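PDB 2QGM: succinoglycan biosynthesis protein from Bacillus cereus ATCC 14579, which is of unconfirmed function but belongs to the erythromycin esterase-like family, so it may act as a hydrolase, perhaps in succinoglycan biosynthesis. Local coordinates for residues T91-L96 with M302-N307; K153-N156 with S160-K163; E200-L205 with E231-L236; T267-P272 with P276-L281; Y376-V381 with E398-A403. All blocks are in the same frame, centred on the assembly; numbering follows the deposited sequence.

In the fold
From the N terminus, contact 1 opens on helix 87-104 and closes 206 residues later on inner strand 301-304, so that the intervening chain forms one long excursion. Contacts 2, 3 and 4 are nested within it, one after another. Contact 2 closes the short turn leading from helix 143-157 toward edge strand 166-171; contact 3 joins helices 195-203 and 220-236; contact 4 closes the hairpin of helices 253-269 and 276-297. Contacts 3 and 4 meet through L205 and T267, making one helical region. Contact 5 follows in series, pairing helices 374-380 and 395-402, with strand 385-389 between them in sequence. It lies far from contact 3, with centres about 51 Å apart, on the opposite side of the chain's centre.

Contact 1 (T91-L96 with M302-N307); sequences TMKFRL and MVWAHN
K93 lays its side chain across one face of the W304 indole, a buried cation-pi contact between helix 87-104 and strand 301-304. The packing is tight at both ends of the lysine, at CB and again at CE and NZ. At its base, K93 CB sits 3.4 Å from W304 CZ3; farther out, K93 CE makes a CH-pi contact 3.5 Å from the centroid of the six-membered ring. The ammonium then comes to rest above the pyrrole part, with K93 NZ 3.2 Å from the centroid of the five-membered ring and only 7° from its normal. A bend at chi3 (67°) in an otherwise extended chain keeps these outer atoms over the ring. The lysine is held at its tip as well, through a salt bridge to E81 and a hydrogen bond to the carbonyl of L79, while the indole N-H is engaged with the hydroxyl of Y140. Ring and ammonium are thus each fixed by partners of their own.

The margins are looser. At the rim of the indole, F94 N lies 4.1 Å from W304 CZ3, and A305 adds little beyond its carbonyl, 3.6 Å from K93 NZ. Just past the strand, H306 meets the ring of H84 edge-to-face and its backbone N-H binds E112. Such polar gatherings beyond the C-terminal ends of parallel strands are where alpha/beta folds commonly place their pockets, and the contact probably borders one here.

Contact 2 (K153-N156 with S160-K163); sequences KDYN and SNKK
N161 lays its amide flat on the ring of Y155 and at the same time binds that residue's backbone. The two planes are only 13° apart, with N161 ND2 3.3 Å above the ring plane and over its centre. An N-H of the amide is directed at the main chain: N161 ND2 donates to Y155 O at 2.9 Å, nearly straight at 166°, with the donor tilted from the carbonyl plane. One side chain therefore both stacks on a residue in the last turns of helix 143-157 and takes up a carbonyl there. A chi1 of -178° sets the tyrosine's CG anti to the backbone N and beside its own carbonyl carbon, so one amide can reach both the ring and Y155 O.

The turn belongs to a beta-alpha-beta crossover, returning the chain from this helix to strand 166-171 at the edge of the mixed sheet. A water extends the contact beyond the stack, lying 3.0 Å from Y155 OH and donating to K163 O over 2.7 Å. In the next shell, K164 binds the carbonyl of N161 through its ammonium group, D158 accepts from the backbone N-H of S160, and I165 packs against the Y155 side chain.

Contact 3 (E200-L205 with E231-L236); sequences ENYKEL and ERVARL
V233 packs against N201 and Y202 in a largely buried helix-to-helix contact, made where the last turns of helices 195-203 and 220-236 meet in the helical region at the periphery of the fold. Its two methyls divide the work. CG1 reaches the hydroxyl end of the tyrosine, 3.3 Å from Y202 OH and 3.7 Å from Y202 CZ. CG2 lies over a face of the ring, a CH-pi contact 4.2 Å from the centroid and 26° from the normal, and the same methyl also touches the neighbouring residue, V233 CG2 being 3.6 Å from N201 CB. The valine is therefore wedged between two consecutive residues of the facing helix. With CG beside the backbone N (chi1 -73°), the Y202 ring extends toward the valine, and the two side chains approach from opposite directions.

Beside this apolar part lies a polar one, in which the exposed R232 passes the buried amide of N201 at about a right angle, and the amide carbon lies in the guanidinium plane at its edge, N201 CG to R232 NE being 3.5 Å. Amide and guanidinium planes are 39° apart, so the groups are not stacked. The valine thus lies in the buried part, and the arginine toward the solvent.

Around the pair, V198 from one turn earlier also touches V233, and E197 lies against R232. The Y202 ring meets F180 edge-to-face, touches V183 and I184 of helix 177-190, and packs on A260 and I263 of helix 253-269, placing this tyrosine among four helices.

Contact 4 (T267-P272 with P276-L281); sequences TTMLLP and PSIIKL
I278 points its two branches at different parts of the segment 267-272. Its CG2, held anti to the backbone N by a chi1 of -57°, approaches the end of the first helix and the residue just after it: I278 CG2 is 3.9 Å from M269 CG, and 3.9 Å from L270 CD2. Both of those side chains cross the isoleucine at about a right angle. The longer branch turns to the proline instead, with I278 CG1 4.0 Å from P272 CB and I278 CD1 3.8 Å from P272 O.

This is the closed end of a helical hairpin, in which helix 253-269 stops, L270 leaves helical geometry, and a short loop leads into helix 276-297. One turn on from I278, L281 brings CD1 mainly against backbone, 3.6 Å from M269 CA and 3.6 Å from T268 O, with a looser contact to the P272 ring. The carbonyl of M269 pays a price for this apolar closure: it is buried with no hydrogen-bonding partner in the model, and its nearest neighbour across the hairpin is a methyl, with M269 O 3.3 Å from I278 CG2. The hydroxyls face elsewhere, T268 OG1 to the carbonyl of E264 and S277 OG to D274, while Y285 and H282 continue the packing on M269, a selenomethionine in this crystal.

Contact 5 (Y376-V381 with E398-A403); sequences YTLGKV and EKWVKA
W400 swings its indole across to T377 and L378 by placing CG anti to the backbone N (chi1 175°), and L378 answers with a chi1 of -72° that brings its branched end nearer than its first bond would suggest. The backbones remain well apart, T377 CA and W400 CA being 9.9 Å from each other, and the tryptophan bridges the gap.

Its benzene part does most of the touching. L378 crosses it at about a right angle, with L378 CD2 3.5 Å from W400 CH2 and L378 CG 3.7 Å from the same ring atom. The threonine slides past in the opposite direction: T377 CB lies 3.8 Å from W400 CZ2, and T377 CG2 is 3.9 Å from W400 NE1. Both aliphatic groups approach the indole obliquely. The T377 hydroxyl is turned back along its own chain and makes a weak hydrogen bond to the carbonyl of S373, just before the helix. All three residues are buried, yet the shared surface is modest, only 142 Å², because two small patches meet a single ring.

Other elements complete the surroundings. F374, one turn before L378, meets the indole edge-to-face, and I45 of helix 37-48 packs against W400. That helix also touches T377 through Q38. L378 rests in turn on I433 and H435 of strand 432-439, so helix 374-380 lies against the main sheet, while helix 395-402 has V401 packed on L426 and L427 of helix 426-429.

Contact 1 (T91-L96 with M302-N307)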
# COMPACT_ATOMS: atom_id res chain seq x y z
N THR A 91 -10.01 -8.94 3.54
CA THR A 91 -11.20 -8.63 4.33
C THR A 91 -10.84 -8.10 5.71
O THR A 91 -11.48 -7.17 6.20
CB THR A 91 -12.11 -9.87 4.46
OG1 THR A 91 -12.57 -10.25 3.16
CG2 THR A 91 -13.31 -9.56 5.34
N MSE A 92 -9.82 -8.67 6.35
CA MSE A 92 -9.42 -8.20 7.67
C MSE A 92 -8.86 -6.78 7.55
O MSE A 92 -9.04 -5.96 8.45
CB MSE A 92 -8.38 -9.12 8.29
CG MSE A 92 -7.81 -8.67 9.65
SE MSE A 92 -9.15 -8.68 11.06
CE MSE A 92 -9.40 -6.80 11.32
N LYS A 93 -8.19 -6.48 6.45
CA LYS A 93 -7.66 -5.14 6.25
C LYS A 93 -8.80 -4.15 6.08
O LYS A 93 -8.71 -3.01 6.51
CB LYS A 93 -6.72 -5.10 5.04
CG LYS A 93 -5.37 -5.72 5.33
CD LYS A 93 -4.42 -5.68 4.15
CE LYS A 93 -4.01 -4.26 3.82
NZ LYS A 93 -3.03 -4.28 2.69
N PHE A 94 -9.88 -4.59 5.44
CA PHE A 94 -11.06 -3.76 5.25
C PHE A 94 -11.64 -3.48 6.65
O PHE A 94 -12.01 -2.35 6.96
CB PHE A 94 -12.04 -4.54 4.35
CG PHE A 94 -13.42 -3.94 4.23
CD1 PHE A 94 -13.71 -2.63 4.63
CD2 PHE A 94 -14.45 -4.72 3.69
CE1 PHE A 94 -15.00 -2.11 4.48
CE2 PHE A 94 -15.74 -4.21 3.54
CZ PHE A 94 -16.02 -2.90 3.93
N ARG A 95 -11.70 -4.50 7.51
CA ARG A 95 -12.21 -4.30 8.86
C ARG A 95 -11.34 -3.26 9.58
O ARG A 95 -11.85 -2.34 10.21
CB ARG A 95 -12.24 -5.62 9.64
CG ARG A 95 -12.71 -5.52 11.08
CD ARG A 95 -12.92 -6.91 11.68
NE ARG A 95 -13.08 -6.88 13.13
CZ ARG A 95 -14.16 -6.43 13.76
NH1 ARG A 95 -15.20 -5.98 13.08
NH2 ARG A 95 -14.19 -6.43 15.09
N LEU A 96 -10.02 -3.41 9.45
CA LEU A 96 -9.08 -2.48 10.07
C LEU A 96 -9.28 -1.06 9.55
O LEU A 96 -9.30 -0.11 10.33
CB LEU A 96 -7.64 -2.93 9.81
CG LEU A 96 -6.80 -3.53 10.94
CD1 LEU A 96 -7.68 -4.13 12.02
CD2 LEU A 96 -5.84 -4.56 10.35
N MSE A 302 -3.72 6.41 5.88
CA MSE A 302 -3.53 4.97 5.87
C MSE A 302 -2.82 4.60 4.57
O MSE A 302 -3.18 5.08 3.50
CB MSE A 302 -4.88 4.26 5.90
CG MSE A 302 -5.73 4.54 7.15
SE MSE A 302 -7.57 3.96 6.87
CE MSE A 302 -8.14 5.43 5.78
N VAL A 303 -1.79 3.77 4.67
CA VAL A 303 -1.07 3.32 3.48
C VAL A 303 -1.31 1.81 3.33
O VAL A 303 -0.87 1.00 4.14
CB VAL A 303 0.45 3.60 3.60
CG1 VAL A 303 1.19 3.03 2.38
CG2 VAL A 303 0.67 5.10 3.69
N TRP A 304 -2.05 1.46 2.29
CA TRP A 304 -2.39 0.07 1.99
C TRP A 304 -1.43 -0.41 0.91
O TRP A 304 -1.42 0.11 -0.20
CB TRP A 304 -3.83 -0.01 1.49
CG TRP A 304 -4.27 -1.38 1.02
CD1 TRP A 304 -3.71 -2.14 0.04
CD2 TRP A 304 -5.43 -2.10 1.48
NE1 TRP A 304 -4.45 -3.29 -0.15
CE2 TRP A 304 -5.50 -3.29 0.72
CE3 TRP A 304 -6.40 -1.86 2.45
CZ2 TRP A 304 -6.52 -4.23 0.90
CZ3 TRP A 304 -7.42 -2.79 2.64
CH2 TRP A 304 -7.47 -3.97 1.86
N ALA A 305 -0.63 -1.42 1.23
CA ALA A 305 0.33 -1.94 0.26
C ALA A 305 0.83 -3.28 0.74
O ALA A 305 0.43 -3.75 1.79
CB ALA A 305 1.50 -0.96 0.12
N HIS A 306 1.70 -3.90 -0.05
CA HIS A 306 2.26 -5.18 0.34
C HIS A 306 3.18 -4.96 1.54
O HIS A 306 3.67 -3.85 1.76
CB HIS A 306 3.08 -5.76 -0.81
CG HIS A 306 3.45 -7.20 -0.61
ND1 HIS A 306 4.41 -7.61 0.29
CD2 HIS A 306 2.95 -8.33 -1.18
CE1 HIS A 306 4.49 -8.93 0.27
NE2 HIS A 306 3.62 -9.39 -0.61
N ASN A 307 3.40 -6.01 2.33
CA ASN A 307 4.31 -5.93 3.48
C ASN A 307 5.62 -5.30 3.04
O ASN A 307 6.19 -4.46 3.74
CB ASN A 307 4.65 -7.32 4.01
CG ASN A 307 3.60 -7.87 4.97
OD1 ASN A 307 2.71 -7.15 5.43
ND2 ASN A 307 3.73 -9.15 5.29

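Contact 2 (K153-N156 with S160-K163)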
# COMPACT_ATOMS: atom_id res chain seq x y z
N LYS A 153 -17.65 4.50 -0.39
CA LYS A 153 -18.63 5.33 -1.10
C LYS A 153 -19.82 5.57 -0.15
O LYS A 153 -20.31 6.70 -0.03
CB LYS A 153 -19.11 4.61 -2.36
CG LYS A 153 -20.08 5.42 -3.20
CD LYS A 153 -20.70 4.59 -4.33
CE LYS A 153 -21.67 3.55 -3.79
NZ LYS A 153 -22.29 2.73 -4.88
N ASP A 154 -20.26 4.52 0.55
CA ASP A 154 -21.38 4.66 1.49
C ASP A 154 -21.03 5.64 2.61
O ASP A 154 -21.85 6.49 2.96
CB ASP A 154 -21.75 3.31 2.13
CG ASP A 154 -22.31 2.32 1.14
OD1 ASP A 154 -22.81 2.74 0.07
OD2 ASP A 154 -22.27 1.10 1.44
N TYR A 155 -19.83 5.52 3.17
CA TYR A 155 -19.40 6.41 4.25
C TYR A 155 -19.45 7.86 3.76
O TYR A 155 -20.01 8.73 4.43
CB TYR A 155 -17.97 6.05 4.70
CG TYR A 155 -17.46 6.89 5.87
CD1 TYR A 155 -17.72 6.53 7.19
CD2 TYR A 155 -16.77 8.08 5.64
CE1 TYR A 155 -17.31 7.35 8.26
CE2 TYR A 155 -16.35 8.90 6.70
CZ TYR A 155 -16.63 8.53 8.00
OH TYR A 155 -16.22 9.35 9.04
N ASN A 156 -18.90 8.11 2.57
CA ASN A 156 -18.89 9.45 1.99
C ASN A 156 -20.28 9.94 1.61
O ASN A 156 -20.51 11.14 1.47
CB ASN A 156 -17.99 9.48 0.75
CG ASN A 156 -16.51 9.54 1.09
OD1 ASN A 156 -15.65 9.47 0.21
ND2 ASN A 156 -16.21 9.69 2.37
N SER A 160 -23.83 13.27 7.20
CA SER A 160 -23.38 13.53 8.56
C SER A 160 -21.86 13.57 8.61
O SER A 160 -21.27 14.15 9.53
CB SER A 160 -23.91 12.44 9.50
OG SER A 160 -23.29 12.52 10.76
N ASN A 161 -21.22 12.93 7.64
CA ASN A 161 -19.75 12.90 7.58
C ASN A 161 -19.24 14.05 6.71
O ASN A 161 -19.18 13.94 5.49
CB ASN A 161 -19.26 11.57 7.00
CG ASN A 161 -19.65 10.39 7.87
OD1 ASN A 161 -19.63 10.48 9.10
ND2 ASN A 161 -19.97 9.27 7.24
N LYS A 162 -18.86 15.16 7.35
CA LYS A 162 -18.37 16.34 6.64
C LYS A 162 -16.95 16.17 6.09
O LYS A 162 -16.61 16.75 5.06
CB LYS A 162 -18.43 17.56 7.56
CG LYS A 162 -17.83 17.33 8.94
CD LYS A 162 -18.06 18.55 9.83
CE LYS A 162 -17.56 18.30 11.25
NZ LYS A 162 -17.84 19.47 12.14
N LYS A 163 -16.14 15.38 6.78
CA LYS A 163 -14.77 15.12 6.33
C LYS A 163 -14.83 13.79 5.58
O LYS A 163 -14.98 12.73 6.19
CB LYS A 163 -13.83 15.02 7.53
CG LYS A 163 -13.85 16.24 8.43
CD LYS A 163 -13.55 17.53 7.67
CE LYS A 163 -12.16 17.53 7.05
NZ LYS A 163 -11.87 18.81 6.35
O HOH W 1 -15.90 12.33 8.72

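Contact 3 (E200-L205 with E231-L236)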
# COMPACT_ATOMS: atom_id res chain seq x y z
N GLU A 200 1.27 20.82 -25.94
CA GLU A 200 2.45 20.54 -26.74
C GLU A 200 3.42 19.67 -25.94
O GLU A 200 3.97 18.70 -26.46
CB GLU A 200 3.15 21.84 -27.14
CG GLU A 200 4.45 21.63 -27.90
CD GLU A 200 4.22 21.03 -29.27
OE1 GLU A 200 3.65 21.73 -30.13
OE2 GLU A 200 4.60 19.85 -29.48
N ASN A 201 3.62 20.01 -24.67
CA ASN A 201 4.54 19.24 -23.84
C ASN A 201 4.09 17.83 -23.52
O ASN A 201 4.92 16.96 -23.27
CB ASN A 201 4.82 19.98 -22.53
CG ASN A 201 5.80 21.11 -22.70
OD1 ASN A 201 5.42 22.27 -22.83
ND2 ASN A 201 7.08 20.77 -22.71
N TYR A 202 2.78 17.58 -23.55
CA TYR A 202 2.23 16.26 -23.24
C TYR A 202 1.84 15.38 -24.43
O TYR A 202 1.67 14.16 -24.26
CB TYR A 202 0.98 16.37 -22.37
CG TYR A 202 1.19 16.74 -20.92
CD1 TYR A 202 2.43 16.58 -20.29
CD2 TYR A 202 0.13 17.21 -20.16
CE1 TYR A 202 2.59 16.86 -18.93
CE2 TYR A 202 0.27 17.49 -18.81
CZ TYR A 202 1.50 17.32 -18.20
OH TYR A 202 1.59 17.60 -16.85
N LYS A 203 1.67 15.97 -25.61
CA LYS A 203 1.24 15.21 -26.79
C LYS A 203 1.95 13.89 -27.07
O LYS A 203 1.32 12.85 -27.13
CB LYS A 203 1.29 16.10 -28.05
CG LYS A 203 0.69 15.43 -29.29
CD LYS A 203 0.72 16.34 -30.51
CE LYS A 203 0.15 15.63 -31.73
NZ LYS A 203 0.18 16.46 -32.97
N GLU A 204 3.27 13.94 -27.28
CA GLU A 204 4.01 12.72 -27.58
C GLU A 204 4.17 11.83 -26.36
O GLU A 204 3.95 10.62 -26.43
CB GLU A 204 5.39 13.08 -28.16
CG GLU A 204 5.31 13.75 -29.53
CD GLU A 204 4.85 12.80 -30.61
OE1 GLU A 204 5.59 11.84 -30.92
OE2 GLU A 204 3.74 13.00 -31.16
N LEU A 205 4.54 12.43 -25.24
CA LEU A 205 4.73 11.70 -23.99
C LEU A 205 3.54 10.80 -23.65
O LEU A 205 3.72 9.62 -23.33
CB LEU A 205 4.96 12.69 -22.84
CG LEU A 205 4.88 12.10 -21.42
CD1 LEU A 205 5.97 11.05 -21.23
CD2 LEU A 205 5.03 13.23 -20.41
N GLU A 231 8.57 18.24 -16.49
CA GLU A 231 9.02 19.16 -15.45
C GLU A 231 8.52 20.57 -15.78
O GLU A 231 8.15 21.32 -14.88
CB GLU A 231 10.54 19.12 -15.36
CG GLU A 231 11.15 20.14 -14.41
CD GLU A 231 12.59 19.83 -14.06
OE1 GLU A 231 13.28 19.20 -14.89
OE2 GLU A 231 13.03 20.23 -12.97
N ARG A 232 8.51 20.89 -17.07
CA ARG A 232 8.07 22.20 -17.56
C ARG A 232 6.63 22.49 -17.15
O ARG A 232 6.33 23.54 -16.59
CB ARG A 232 8.19 22.25 -19.08
CG ARG A 232 7.99 23.64 -19.68
CD ARG A 232 7.84 23.58 -21.20
NE ARG A 232 8.77 22.63 -21.80
CZ ARG A 232 10.10 22.72 -21.74
NH1 ARG A 232 10.67 23.73 -21.10
NH2 ARG A 232 10.85 21.79 -22.31
N VAL A 233 5.74 21.55 -17.42
CA VAL A 233 4.34 21.72 -17.07
C VAL A 233 4.10 21.77 -15.56
O VAL A 233 3.28 22.55 -15.10
CB VAL A 233 3.47 20.59 -17.66
CG1 VAL A 233 2.00 20.84 -17.32
CG2 VAL A 233 3.67 20.53 -19.16
N ALA A 234 4.82 20.95 -14.81
CA ALA A 234 4.66 20.95 -13.35
C ALA A 234 5.05 22.33 -12.82
O ALA A 234 4.39 22.86 -11.93
CB ALA A 234 5.53 19.87 -12.71
N ARG A 235 6.11 22.90 -13.37
CA ARG A 235 6.57 24.22 -12.96
C ARG A 235 5.47 25.24 -13.20
O ARG A 235 5.15 26.06 -12.33
CB ARG A 235 7.81 24.63 -13.76
CG ARG A 235 9.06 23.81 -13.46
CD ARG A 235 9.66 24.18 -12.11
NE ARG A 235 10.90 23.46 -11.86
CZ ARG A 235 11.65 23.62 -10.77
NH1 ARG A 235 11.29 24.49 -9.83
NH2 ARG A 235 12.77 22.92 -10.62
N LEU A 236 4.89 25.18 -14.39
CA LEU A 236 3.83 26.10 -14.81
C LEU A 236 2.62 26.07 -13.88
O LEU A 236 1.87 27.04 -13.80
CB LEU A 236 3.38 25.75 -16.23
CG LEU A 236 4.40 25.93 -17.36
CD1 LEU A 236 3.91 25.19 -18.59
CD2 LEU A 236 4.61 27.41 -17.65

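Contact 4 (T267-P272 with P276-L281)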
# COMPACT_ATOMS: atom_id res chain seq x y z
N THR A 267 8.39 10.26 -15.36
CA THR A 267 9.46 10.47 -16.34
C THR A 267 10.84 10.56 -15.69
O THR A 267 11.87 10.34 -16.34
CB THR A 267 9.22 11.75 -17.17
OG1 THR A 267 9.24 12.89 -16.31
CG2 THR A 267 7.87 11.67 -17.88
N THR A 268 10.87 10.90 -14.40
CA THR A 268 12.13 11.02 -13.67
C THR A 268 12.59 9.65 -13.17
O THR A 268 13.78 9.32 -13.21
CB THR A 268 11.99 11.97 -12.46
OG1 THR A 268 11.56 13.26 -12.91
CG2 THR A 268 13.31 12.11 -11.72
N MSE A 269 11.63 8.87 -12.71
CA MSE A 269 11.87 7.52 -12.19
C MSE A 269 12.44 6.59 -13.27
O MSE A 269 13.30 5.74 -12.99
CB MSE A 269 10.55 6.97 -11.66
CG MSE A 269 10.52 5.49 -11.33
SE MSE A 269 8.69 4.95 -10.88
CE MSE A 269 8.08 4.62 -12.70
N LEU A 270 11.97 6.75 -14.50
CA LEU A 270 12.40 5.89 -15.60
C LEU A 270 13.48 6.47 -16.49
O LEU A 270 13.72 5.97 -17.59
CB LEU A 270 11.18 5.50 -16.45
CG LEU A 270 10.10 4.71 -15.70
CD1 LEU A 270 8.94 4.42 -16.65
CD2 LEU A 270 10.68 3.41 -15.16
N LEU A 271 14.15 7.51 -16.00
CA LEU A 271 15.23 8.13 -16.76
C LEU A 271 16.46 7.20 -16.72
O LEU A 271 17.07 6.94 -17.75
CB LEU A 271 15.58 9.50 -16.16
CG LEU A 271 16.58 10.37 -16.90
CD1 LEU A 271 16.08 10.65 -18.30
CD2 LEU A 271 16.80 11.67 -16.14
N PRO A 272 16.82 6.70 -15.52
CA PRO A 272 17.98 5.81 -15.43
C PRO A 272 17.79 4.56 -16.29
O PRO A 272 16.68 4.28 -16.76
CB PRO A 272 18.06 5.48 -13.95
CG PRO A 272 17.48 6.69 -13.30
CD PRO A 272 16.28 6.98 -14.17
N PRO A 276 18.56 -0.69 -9.46
CA PRO A 276 18.51 -0.15 -8.10
C PRO A 276 18.09 1.32 -8.01
O PRO A 276 17.35 1.70 -7.10
CB PRO A 276 19.93 -0.40 -7.58
CG PRO A 276 20.75 -0.31 -8.82
CD PRO A 276 19.93 -1.10 -9.81
N SER A 277 18.55 2.14 -8.95
CA SER A 277 18.20 3.56 -8.94
C SER A 277 16.72 3.80 -9.26
O SER A 277 16.11 4.72 -8.73
CB SER A 277 19.07 4.34 -9.94
OG SER A 277 20.43 4.33 -9.54
N ILE A 278 16.15 2.97 -10.13
CA ILE A 278 14.75 3.13 -10.48
C ILE A 278 13.88 2.70 -9.30
O ILE A 278 12.92 3.38 -8.94
CB ILE A 278 14.38 2.31 -11.72
CG1 ILE A 278 15.29 2.73 -12.88
CG2 ILE A 278 12.93 2.54 -12.10
CD1 ILE A 278 14.99 2.01 -14.17
N ILE A 279 14.24 1.56 -8.70
CA ILE A 279 13.50 1.05 -7.55
C ILE A 279 13.52 2.07 -6.43
O ILE A 279 12.51 2.31 -5.77
CB ILE A 279 14.12 -0.25 -7.02
CG1 ILE A 279 14.10 -1.33 -8.11
CG2 ILE A 279 13.37 -0.72 -5.78
CD1 ILE A 279 12.71 -1.77 -8.51
N LYS A 280 14.68 2.69 -6.21
CA LYS A 280 14.78 3.68 -5.15
C LYS A 280 13.86 4.87 -5.43
O LYS A 280 13.17 5.34 -4.54
CB LYS A 280 16.22 4.17 -5.01
CG LYS A 280 16.42 5.14 -3.86
CD LYS A 280 17.81 5.74 -3.88
CE LYS A 280 18.09 6.52 -2.62
NZ LYS A 280 18.09 5.64 -1.42
N LEU A 281 13.84 5.35 -6.67
CA LEU A 281 12.97 6.47 -7.01
C LEU A 281 11.51 6.07 -6.87
O LEU A 281 10.69 6.82 -6.34
CB LEU A 281 13.26 6.97 -8.43
CG LEU A 281 14.56 7.76 -8.63
CD1 LEU A 281 14.84 7.91 -10.11
CD2 LEU A 281 14.46 9.14 -7.96

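Contact 5 (Y376-V381 with E398-A403)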
# COMPACT_ATOMS: atom_id res chain seq x y z
N TYR A 376 5.43 -19.87 11.06
CA TYR A 376 5.01 -21.13 11.63
C TYR A 376 4.95 -21.10 13.14
O TYR A 376 4.13 -21.79 13.75
CB TYR A 376 5.89 -22.26 11.09
CG TYR A 376 5.25 -22.86 9.86
CD1 TYR A 376 4.24 -23.82 9.97
CD2 TYR A 376 5.56 -22.39 8.58
CE1 TYR A 376 3.55 -24.28 8.86
CE2 TYR A 376 4.87 -22.84 7.46
CZ TYR A 376 3.86 -23.79 7.61
OH TYR A 376 3.14 -24.21 6.52
N THR A 377 5.80 -20.27 13.76
CA THR A 377 5.78 -20.15 15.21
C THR A 377 4.49 -19.44 15.60
O THR A 377 3.85 -19.78 16.60
CB THR A 377 6.99 -19.32 15.73
OG1 THR A 377 8.21 -20.01 15.41
CG2 THR A 377 6.90 -19.14 17.23
N LEU A 378 4.09 -18.45 14.81
CA LEU A 378 2.86 -17.71 15.08
C LEU A 378 1.65 -18.64 14.96
O LEU A 378 0.65 -18.47 15.65
CB LEU A 378 2.72 -16.55 14.10
CG LEU A 378 3.65 -15.34 14.29
CD1 LEU A 378 3.48 -14.37 13.11
CD2 LEU A 378 3.33 -14.65 15.61
N GLY A 379 1.76 -19.63 14.07
CA GLY A 379 0.68 -20.58 13.86
C GLY A 379 0.48 -21.49 15.06
O GLY A 379 -0.60 -22.06 15.23
N LYS A 380 1.51 -21.61 15.88
CA LYS A 380 1.48 -22.45 17.08
C LYS A 380 0.67 -21.81 18.20
O LYS A 380 0.08 -22.50 19.03
CB LYS A 380 2.91 -22.71 17.58
CG LYS A 380 3.77 -23.53 16.62
CD LYS A 380 3.29 -24.96 16.49
CE LYS A 380 4.20 -25.76 15.58
NZ LYS A 380 3.75 -27.17 15.37
N VAL A 381 0.65 -20.48 18.22
CA VAL A 381 -0.09 -19.73 19.22
C VAL A 381 -1.55 -20.16 19.17
O VAL A 381 -2.15 -20.21 18.09
CB VAL A 381 0.01 -18.23 18.95
CG1 VAL A 381 -0.83 -17.47 19.96
CG2 VAL A 381 1.47 -17.81 19.02
N GLU A 398 9.94 -11.22 23.14
CA GLU A 398 10.74 -10.06 22.78
C GLU A 398 12.05 -10.46 22.11
O GLU A 398 12.44 -9.88 21.10
CB GLU A 398 11.04 -9.23 24.02
CG GLU A 398 12.22 -8.28 23.87
CD GLU A 398 12.43 -7.42 25.10
OE1 GLU A 398 12.31 -7.95 26.22
OE2 GLU A 398 12.73 -6.22 24.94
N LYS A 399 12.73 -11.44 22.69
CA LYS A 399 13.99 -11.91 22.14
C LYS A 399 13.72 -12.51 20.76
O LYS A 399 14.53 -12.41 19.84
CB LYS A 399 14.58 -12.97 23.08
CG LYS A 399 16.06 -13.25 22.88
CD LYS A 399 16.55 -14.25 23.92
CE LYS A 399 18.03 -14.53 23.76
NZ LYS A 399 18.33 -15.06 22.40
N TRP A 400 12.55 -13.13 20.64
CA TRP A 400 12.13 -13.77 19.40
C TRP A 400 11.94 -12.81 18.22
O TRP A 400 12.50 -13.04 17.15
CB TRP A 400 10.83 -14.54 19.66
CG TRP A 400 10.20 -15.17 18.44
CD1 TRP A 400 10.67 -16.24 17.73
CD2 TRP A 400 8.98 -14.77 17.82
NE1 TRP A 400 9.81 -16.53 16.70
CE2 TRP A 400 8.76 -15.65 16.73
CE3 TRP A 400 8.04 -13.76 18.07
CZ2 TRP A 400 7.64 -15.54 15.90
CZ3 TRP A 400 6.92 -13.66 17.23
CH2 TRP A 400 6.74 -14.55 16.17
N VAL A 401 11.18 -11.73 18.41
CA VAL A 401 10.95 -10.79 17.31
C VAL A 401 12.20 -10.02 16.89
O VAL A 401 12.29 -9.54 15.76
CB VAL A 401 9.86 -9.75 17.66
CG1 VAL A 401 8.52 -10.44 17.83
CG2 VAL A 401 10.24 -9.01 18.92
N LYS A 402 13.16 -9.90 17.80
CA LYS A 402 14.41 -9.19 17.53
C LYS A 402 15.45 -10.09 16.88
O LYS A 402 16.47 -9.61 16.37
CB LYS A 402 14.98 -8.61 18.83
CG LYS A 402 14.20 -7.41 19.37
CD LYS A 402 14.78 -6.93 20.69
CE LYS A 402 14.08 -5.67 21.19
NZ LYS A 402 14.34 -4.51 20.30
N ALA A 403 15.21 -11.39 16.90
CA ALA A 403 16.13 -12.36 16.31
C ALA A 403 15.88 -12.48 14.81
O ALA A 403 14.83 -12.08 14.31
CB ALA A 403 15.95 -13.71 16.99